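Local atomic coordinates of polysialic acid O-acetyltransferase (Escherichia coli, PDB entry 3JQY), a protein that transfers acetyl groups from acetyl-CoA to the 7- or 9-hydroxyl of sialic acid residues in long capsular polysialic acid chains. Residues E67-C72 / H89-I94; R110-G115 / H131-A136. All coordinates share one frame; numbering follows the deposited sequence.

Contact 1: E67-C72 / H89-I94; sequences EDDVEC and HKNSKI
Glu-67 to Cys-72 and His-89 to Ile-94 pair as a turn followed by a short parallel strand, stacked on its equivalent one coil further along the beta-helix. In the strands Glu-71 lies beside Lys-93 and Cys-72 beside Ile-94. The backbone N of Glu-71 donates to Ser-92 O, and Glu-71 O receives the amide of Ile-94 at 2.8 Å.

Each strand is preceded by a type II beta turn, and there side chains do more of the work. The carboxylate of Glu-67 reaches across so that OE1 takes the Lys-90 N-H at 2.9 Å, from 47° above its plane, while OE2 lies over one face of the His-89 ring and forms a salt bridge with Arg-87. Val-70 is buried at the end of its turn, against Ile-88: CG1 is anti to the backbone N (chi1 176°), which turns CG2 toward His-89 O, 3.2 Å away, and its CA makes a CA-H...O contact with Ser-92 O. Further along, Cys-72 SG packs on Ile-94 CG2 at 3.7 Å.

On the outer face the Glu-71 and Lys-93 chains are joined through a water, bound to Glu-71 OE2 at 2.8 Å and to Lys-93 NZ at 2.9 Å; OE2 also accepts from Asn-49. Polar side chains on the Glu-71 and Lys-93 face and apolar ones on the Cys-72 and Ile-94 face, stacked coil upon coil, mark the left-handed beta-helix of hexapeptide-repeat transferases.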
ATOM      1  N   GLU B  67      -6.966 -21.519 -21.661  1.00 11.82           N
ATOM      2  CA  GLU B  67      -7.432 -22.899 -21.778  1.00 13.19           C
ATOM      3  C   GLU B  67      -8.833 -23.123 -21.206  1.00 12.08           C
ATOM      4  O   GLU B  67      -9.431 -22.220 -20.619  1.00 12.08           O
ATOM      5  CB  GLU B  67      -6.408 -23.857 -21.161  1.00 11.62           C
ATOM      6  CG  GLU B  67      -5.024 -23.729 -21.811  1.00 15.22           C
ATOM      7  CD  GLU B  67      -4.028 -24.761 -21.321  1.00 20.40           C
ATOM      8  OE1 GLU B  67      -4.363 -25.525 -20.390  1.00 18.76           O
ATOM      9  OE2 GLU B  67      -2.906 -24.814 -21.881  1.00 21.04           O
ATOM     10  N   ASP B  68      -9.358 -24.328 -21.417  1.00 15.78           N
ATOM     11  CA  ASP B  68     -10.664 -24.708 -20.883  1.00 14.03           C
ATOM     12  C   ASP B  68     -10.675 -24.550 -19.363  1.00 16.29           C
ATOM     13  O   ASP B  68      -9.644 -24.722 -18.697  1.00 16.25           O
ATOM     14  CB  ASP B  68     -10.970 -26.171 -21.218  1.00 13.86           C
ATOM     15  CG  ASP B  68     -11.440 -26.378 -22.655  1.00 18.65           C
ATOM     16  OD1 ASP B  68     -11.712 -25.390 -23.372  1.00 18.71           O
ATOM     17  OD2 ASP B  68     -11.550 -27.555 -23.066  1.00 22.94           O
ATOM     18  N   ASP B  69     -11.849 -24.224 -18.828  1.00 13.08           N
ATOM     19  CA  ASP B  69     -12.100 -24.207 -17.388  1.00 14.98           C
ATOM     20  C   ASP B  69     -11.315 -23.165 -16.605  1.00 16.47           C
ATOM     21  O   ASP B  69     -11.197 -23.255 -15.386  1.00 16.10           O
ATOM     22  CB  ASP B  69     -11.891 -25.599 -16.795  1.00 17.50           C
ATOM     23  CG  ASP B  69     -12.853 -26.617 -17.376  1.00 23.43           C
ATOM     24  OD1 ASP B  69     -13.988 -26.225 -17.705  1.00 21.18           O
ATOM     25  OD2 ASP B  69     -12.471 -27.796 -17.510  1.00 29.16           O
ATOM     26  N   VAL B  70     -10.799 -22.165 -17.309  1.00 11.76           N
ATOM     27  CA  VAL B  70     -10.226 -21.013 -16.646  1.00 12.47           C
ATOM     28  C   VAL B  70     -11.366 -20.058 -16.286  1.00 14.91           C
ATOM     29  O   VAL B  70     -12.341 -19.934 -17.029  1.00 15.31           O
ATOM     30  CB  VAL B  70      -9.192 -20.329 -17.560  1.00  8.61           C
ATOM     31  CG1 VAL B  70      -8.651 -19.054 -16.908  1.00 11.82           C
ATOM     32  CG2 VAL B  70      -8.064 -21.300 -17.877  1.00 13.96           C
ATOM     33  N   GLU B  71     -11.266 -19.415 -15.128  1.00 13.50           N
ATOM     34  CA  GLU B  71     -12.205 -18.369 -14.768  1.00 13.08           C
ATOM     35  C   GLU B  71     -11.510 -17.019 -14.891  1.00 15.78           C
ATOM     36  O   GLU B  71     -10.563 -16.743 -14.162  1.00 15.97           O
ATOM     37  CB  GLU B  71     -12.675 -18.566 -13.326  1.00 15.65           C
ATOM     38  CG  GLU B  71     -13.438 -17.386 -12.748  1.00 16.10           C
ATOM     39  CD  GLU B  71     -13.663 -17.532 -11.251  1.00 22.30           C
ATOM     40  OE1 GLU B  71     -13.082 -16.739 -10.475  1.00 22.10           O
ATOM     41  OE2 GLU B  71     -14.413 -18.446 -10.848  1.00 23.82           O
ATOM     42  N   CYS B  72     -11.964 -16.199 -15.832  1.00 12.75           N
ATOM     43  CA  CYS B  72     -11.445 -14.848 -15.998  1.00 10.43           C
ATOM     44  C   CYS B  72     -12.535 -13.877 -15.606  1.00 12.48           C
ATOM     45  O   CYS B  72     -13.619 -13.897 -16.186  1.00 13.16           O
ATOM     46  CB  CYS B  72     -11.068 -14.590 -17.454  1.00 13.87           C
ATOM     47  SG  CYS B  72      -9.815 -15.695 -18.096  1.00 16.00           S
ATOM     48  N   HIS B  89      -3.134 -21.384 -18.231  1.00 10.86           N
ATOM     49  CA  HIS B  89      -3.414 -22.823 -18.209  1.00 12.46           C
ATOM     50  C   HIS B  89      -4.734 -23.184 -17.526  1.00 12.70           C
ATOM     51  O   HIS B  89      -5.272 -22.414 -16.732  1.00 13.49           O
ATOM     52  CB  HIS B  89      -2.277 -23.576 -17.516  1.00 11.53           C
ATOM     53  CG  HIS B  89      -1.047 -23.748 -18.356  1.00 14.51           C
ATOM     54  ND1 HIS B  89      -0.206 -22.703 -18.673  1.00 18.97           N
ATOM     55  CD2 HIS B  89      -0.498 -24.855 -18.912  1.00 14.11           C
ATOM     56  CE1 HIS B  89       0.800 -23.156 -19.401  1.00 18.78           C
ATOM     57  NE2 HIS B  89       0.645 -24.458 -19.561  1.00 29.47           N
ATOM     58  N   LYS B  90      -5.227 -24.384 -17.826  1.00 10.87           N
ATOM     59  CA  LYS B  90      -6.543 -24.833 -17.372  1.00  9.60           C
ATOM     60  C   LYS B  90      -6.763 -24.767 -15.866  1.00 15.33           C
ATOM     61  O   LYS B  90      -5.828 -24.929 -15.073  1.00 11.86           O
ATOM     62  CB  LYS B  90      -6.801 -26.264 -17.862  1.00 17.24           C
ATOM     63  CG  LYS B  90      -5.710 -27.241 -17.469  1.00 18.29           C
ATOM     64  CD  LYS B  90      -6.165 -28.694 -17.626  1.00 29.41           C
ATOM     65  CE  LYS B  90      -6.514 -29.032 -19.067  1.00 45.75           C
ATOM     66  NZ  LYS B  90      -6.945 -30.458 -19.215  1.00 55.92           N
ATOM     67  N   ASN B  91      -8.012 -24.506 -15.491  1.00 12.70           N
ATOM     68  CA  ASN B  91      -8.473 -24.566 -14.107  1.00 12.15           C
ATOM     69  C   ASN B  91      -7.910 -23.480 -13.198  1.00 15.75           C
ATOM     70  O   ASN B  91      -8.030 -23.556 -11.980  1.00 16.15           O
ATOM     71  CB  ASN B  91      -8.225 -25.951 -13.522  1.00 14.92           C
ATOM     72  CG  ASN B  91      -9.115 -27.002 -14.145  1.00 24.20           C
ATOM     73  OD1 ASN B  91     -10.334 -26.959 -13.993  1.00 25.79           O
ATOM     74  ND2 ASN B  91      -8.514 -27.943 -14.861  1.00 27.74           N
ATOM     75  N   SER B  92      -7.299 -22.466 -13.790  1.00 13.24           N
ATOM     76  CA  SER B  92      -6.814 -21.322 -13.031  0.62 13.52           C
ATOM     77  C   SER B  92      -7.933 -20.298 -12.868  1.00 13.79           C
ATOM     78  O   SER B  92      -8.959 -20.370 -13.544  1.00 14.15           O
ATOM     79  CB  SER B  92      -5.616 -20.682 -13.734  0.62 12.88           C
ATOM     80  OG  SER B  92      -5.945 -20.336 -15.069  0.62 12.31           O
ATOM     81  N   LYS B  93      -7.731 -19.339 -11.973  1.00 11.99           N
ATOM     82  CA  LYS B  93      -8.707 -18.283 -11.758  1.00 11.24           C
ATOM     83  C   LYS B  93      -7.954 -16.969 -11.759  1.00 14.67           C
ATOM     84  O   LYS B  93      -7.013 -16.797 -10.986  1.00 15.26           O
ATOM     85  CB  LYS B  93      -9.411 -18.461 -10.412  1.00 14.79           C
ATOM     86  CG  LYS B  93     -10.146 -19.787 -10.266  1.00 18.50           C
ATOM     87  CD  LYS B  93     -10.985 -19.782  -8.999  1.00 22.90           C
ATOM     88  CE  LYS B  93     -11.720 -21.095  -8.815  1.00 30.77           C
ATOM     89  NZ  LYS B  93     -12.576 -21.054  -7.595  1.00 43.66           N
ATOM     90  N   ILE B  94      -8.358 -16.042 -12.622  1.00 10.86           N
ATOM     91  CA  ILE B  94      -7.571 -14.825 -12.802  1.00 10.21           C
ATOM     92  C   ILE B  94      -8.421 -13.564 -12.907  1.00 12.02           C
ATOM     93  O   ILE B  94      -9.553 -13.582 -13.414  1.00 13.14           O
ATOM     94  CB  ILE B  94      -6.640 -14.940 -14.026  1.00 15.12           C
ATOM     95  CG1 ILE B  94      -5.702 -13.732 -14.100  1.00 18.48           C
ATOM     96  CG2 ILE B  94      -7.455 -15.096 -15.294  1.00 16.02           C
ATOM     97  CD1 ILE B  94      -4.468 -13.960 -14.938  1.00 18.09           C
TER
HETATM   98  O   HOH W   1     -11.161 -22.184 -12.834  1.00 21.15           O
HETATM   99  O   HOH W   2     -11.114 -29.623 -15.873  1.00 36.83           O
HETATM  100  O   HOH W   3     -11.361 -14.959 -11.182  1.00 16.04           O
HETATM  101  O   HOH W   4     -14.708 -19.171  -8.176  1.00 42.06           O

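Contact 2: R110-G115 / H131-A136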
ATOM      1  N   ARG B 110      -1.400 -24.220 -14.173  1.00 10.54           N
ATOM      2  CA  ARG B 110      -2.671 -24.864 -13.856  1.00 13.46           C
ATOM      3  C   ARG B 110      -3.089 -24.707 -12.401  1.00 12.02           C
ATOM      4  O   ARG B 110      -2.252 -24.762 -11.496  1.00 12.03           O
ATOM      5  CB  ARG B 110      -2.577 -26.362 -14.180  1.00 15.34           C
ATOM      6  CG  ARG B 110      -2.323 -26.650 -15.638  1.00 12.54           C
ATOM      7  CD  ARG B 110      -2.411 -28.146 -15.926  1.00 27.23           C
ATOM      8  NE  ARG B 110      -1.198 -28.853 -15.533  1.00 34.27           N
ATOM      9  CZ  ARG B 110      -0.165 -29.070 -16.343  1.00 48.20           C
ATOM     10  NH1 ARG B 110      -0.195 -28.633 -17.595  1.00 46.20           N
ATOM     11  NH2 ARG B 110       0.901 -29.727 -15.901  1.00 55.24           N
ATOM     12  N   ARG B 111      -4.392 -24.530 -12.187  1.00 12.97           N
ATOM     13  CA  ARG B 111      -4.972 -24.506 -10.847  1.00 14.68           C
ATOM     14  C   ARG B 111      -4.417 -23.387  -9.975  1.00 17.52           C
ATOM     15  O   ARG B 111      -4.449 -23.469  -8.751  1.00 17.10           O
ATOM     16  CB  ARG B 111      -4.778 -25.859 -10.148  1.00 14.47           C
ATOM     17  CG  ARG B 111      -5.359 -27.041 -10.929  1.00 16.13           C
ATOM     18  CD  ARG B 111      -4.964 -28.376 -10.313  1.00 19.70           C
ATOM     19  NE  ARG B 111      -3.512 -28.525 -10.206  1.00 19.41           N
ATOM     20  CZ  ARG B 111      -2.734 -29.068 -11.137  1.00 20.27           C
ATOM     21  NH1 ARG B 111      -3.254 -29.532 -12.270  1.00 19.50           N
ATOM     22  NH2 ARG B 111      -1.427 -29.147 -10.937  1.00 18.59           N
ATOM     23  N   THR B 112      -3.914 -22.336 -10.606  1.00 12.68           N
ATOM     24  CA  THR B 112      -3.423 -21.188  -9.863  1.00 11.78           C
ATOM     25  C   THR B 112      -4.553 -20.173  -9.693  1.00 11.18           C
ATOM     26  O   THR B 112      -5.339 -19.954 -10.615  1.00 14.58           O
ATOM     27  CB  THR B 112      -2.214 -20.562 -10.583  1.00 13.98           C
ATOM     28  OG1 THR B 112      -1.039 -21.331 -10.280  1.00 11.81           O
ATOM     29  CG2 THR B 112      -2.010 -19.110 -10.165  1.00 12.65           C
ATOM     30  N   THR B 113      -4.654 -19.578  -8.509  1.00 11.41           N
ATOM     31  CA  THR B 113      -5.677 -18.568  -8.251  1.00 10.71           C
ATOM     32  C   THR B 113      -5.044 -17.206  -8.039  1.00 13.19           C
ATOM     33  O   THR B 113      -4.016 -17.085  -7.376  1.00 11.82           O
ATOM     34  CB  THR B 113      -6.566 -18.939  -7.047  1.00 13.13           C
ATOM     35  OG1 THR B 113      -5.773 -19.008  -5.851  1.00 14.86           O
ATOM     36  CG2 THR B 113      -7.212 -20.292  -7.292  1.00 12.37           C
ATOM     37  N   ILE B 114      -5.656 -16.186  -8.630  1.00 10.93           N
ATOM     38  CA  ILE B 114      -5.093 -14.842  -8.597  1.00 10.69           C
ATOM     39  C   ILE B 114      -6.177 -13.842  -8.222  1.00 13.13           C
ATOM     40  O   ILE B 114      -7.233 -13.778  -8.859  1.00 14.67           O
ATOM     41  CB  ILE B 114      -4.490 -14.462  -9.960  1.00 12.49           C
ATOM     42  CG1 ILE B 114      -3.295 -15.374 -10.283  1.00 12.74           C
ATOM     43  CG2 ILE B 114      -4.115 -12.990  -9.979  1.00 13.04           C
ATOM     44  CD1 ILE B 114      -2.843 -15.334 -11.740  1.00 17.26           C
ATOM     45  N   GLY B 115      -5.908 -13.066  -7.178  1.00 13.88           N
ATOM     46  CA  GLY B 115      -6.876 -12.117  -6.657  1.00 13.36           C
ATOM     47  C   GLY B 115      -6.979 -10.801  -7.413  1.00 13.39           C
ATOM     48  O   GLY B 115      -6.122 -10.455  -8.228  1.00 13.98           O
ATOM     49  N   HIS B 131       2.285 -23.854 -11.438  1.00 12.31           N
ATOM     50  CA  HIS B 131       0.999 -24.459 -11.131  1.00 12.16           C
ATOM     51  C   HIS B 131       0.728 -24.360  -9.642  1.00 11.28           C
ATOM     52  O   HIS B 131       1.652 -24.217  -8.843  1.00 12.78           O
ATOM     53  CB  HIS B 131       0.992 -25.935 -11.543  1.00 12.48           C
ATOM     54  CG  HIS B 131       1.547 -26.188 -12.908  1.00 17.17           C
ATOM     55  ND1 HIS B 131       0.911 -25.772 -14.059  1.00 16.91           N
ATOM     56  CD2 HIS B 131       2.669 -26.831 -13.311  1.00 23.88           C
ATOM     57  CE1 HIS B 131       1.623 -26.137 -15.109  1.00 25.54           C
ATOM     58  NE2 HIS B 131       2.696 -26.780 -14.683  1.00 22.81           N
ATOM     59  N   ASP B 132      -0.548 -24.430  -9.278  1.00 12.95           N
ATOM     60  CA  ASP B 132      -0.964 -24.550  -7.881  1.00 14.85           C
ATOM     61  C   ASP B 132      -0.514 -23.399  -6.986  1.00 14.63           C
ATOM     62  O   ASP B 132      -0.304 -23.591  -5.784  1.00 13.23           O
ATOM     63  CB  ASP B 132      -0.475 -25.874  -7.288  1.00 12.05           C
ATOM     64  CG  ASP B 132      -1.037 -27.071  -8.010  1.00 17.53           C
ATOM     65  OD1 ASP B 132      -2.280 -27.160  -8.130  1.00 18.24           O
ATOM     66  OD2 ASP B 132      -0.235 -27.923  -8.452  1.00 17.08           O
ATOM     67  N   CYS B 133      -0.389 -22.204  -7.552  1.00 12.68           N
ATOM     68  CA  CYS B 133      -0.069 -21.035  -6.733  1.00  8.43           C
ATOM     69  C   CYS B 133      -1.317 -20.364  -6.162  1.00 11.35           C
ATOM     70  O   CYS B 133      -2.415 -20.472  -6.718  1.00 11.04           O
ATOM     71  CB  CYS B 133       0.764 -20.011  -7.515  1.00 10.22           C
ATOM     72  SG  CYS B 133       2.456 -20.558  -7.863  1.00 12.15           S
ATOM     73  N   MET B 134      -1.134 -19.688  -5.033  1.00 10.01           N
ATOM     74  CA  MET B 134      -2.183 -18.877  -4.436  1.00 10.43           C
ATOM     75  C   MET B 134      -1.676 -17.444  -4.389  1.00 11.27           C
ATOM     76  O   MET B 134      -0.832 -17.102  -3.560  1.00 11.26           O
ATOM     77  CB  MET B 134      -2.521 -19.374  -3.025  1.00 12.50           C
ATOM     78  CG  MET B 134      -3.659 -18.599  -2.349  1.00 13.28           C
ATOM     79  SD  MET B 134      -4.273 -19.433  -0.864  1.00 16.37           S
ATOM     80  CE  MET B 134      -2.864 -19.257   0.232  1.00 16.55           C
ATOM     81  N   ILE B 135      -2.165 -16.624  -5.314  1.00 10.01           N
ATOM     82  CA  ILE B 135      -1.775 -15.223  -5.391  1.00  9.64           C
ATOM     83  C   ILE B 135      -2.910 -14.369  -4.833  1.00 10.48           C
ATOM     84  O   ILE B 135      -4.015 -14.358  -5.382  1.00 11.58           O
ATOM     85  CB  ILE B 135      -1.489 -14.810  -6.850  1.00 10.39           C
ATOM     86  CG1 ILE B 135      -0.524 -15.798  -7.530  1.00 15.76           C
ATOM     87  CG2 ILE B 135      -0.985 -13.374  -6.918  1.00  8.84           C
ATOM     88  CD1 ILE B 135       0.752 -16.059  -6.759  1.00 12.72           C
ATOM     89  N   ALA B 136      -2.649 -13.664  -3.737  1.00 10.75           N
ATOM     90  CA  ALA B 136      -3.682 -12.871  -3.081  1.00 10.97           C
ATOM     91  C   ALA B 136      -3.981 -11.592  -3.859  1.00 12.16           C
ATOM     92  O   ALA B 136      -3.447 -11.377  -4.951  1.00 13.37           O
ATOM     93  CB  ALA B 136      -3.263 -12.538  -1.657  1.00 14.46           C
TER
HETATM   94  O   HOH W   5      -3.966 -25.928  -6.597  1.00 26.75           O
HETATM   95  O   HOH W   6      -5.919 -16.443  -4.796  1.00 14.91           O
HETATM   96  O   HOH W   7      -3.378  -9.821  -7.174  1.00 10.14           O
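Arg-110 to Gly-115 and His-131 to Ala-136 form the same corner in two successive coils of the left-handed beta-helix, and eight direct hydrogen bonds join them. The Arg-110 amide donates to His-131 ND1 at 2.8 Å, in the ring plane, and Arg-110 O receives the amide of Asp-132. The bond to ND1 would restrain the ring's rotation, and the Arg-110 guanidinium lies flat on one face, centres 4.1 Å apart and planes at 15°.

Arg-111 grips Asp-132 side-on: NE meets OD1 at 2.8 Å and NH2 meets OD2 at 3.0 Å, both on the syn side. Its bend at chi3 (-56°) brings the guanidinium edge round to the carboxylate, whose OD2 also bonds Tyr-238 and whose OD1 takes a water. A methionine at Arg-111 would probably leave Asp-132 without its charged mate here and the carboxylate freer to turn.

Thr-112 OG1 accepts from Cys-133 N at 2.9 Å and also bonds Gly-130 O. The strands exchange backbone bonds: Thr-113 N to Cys-133 O, Ile-135 N to Thr-113 O and Gly-115 N to Ile-135 O. Thr-113 OG1 is hydrogen-bonded to Arg-222 and to a water that donates to Ile-135 O at 2.9 Å.

How the contacts relate
Contact 1 closes before contact 2 opens, and their centres lie about 10 Å apart along one corner of the beta-helix. The four segments are stacked in chain order, one per coil, so contacts 1 and 2 are alternate rungs of one ladder, with the pairing of 89-94 and 110-115 between them. There Lys-93 N and O probably hydrogen-bond Thr-112 O and Ile-114 N, 2.8 Å each, and His-89 CB packs against the Arg-110 backbone N. Strand 93-95 sits between strands 71-80 and 113-114. The principle is that strand backbone bonds recur from coil to coil while the links across the turns differ, consistent with the stacked coils forming the prism of each subunit of the homotrimer.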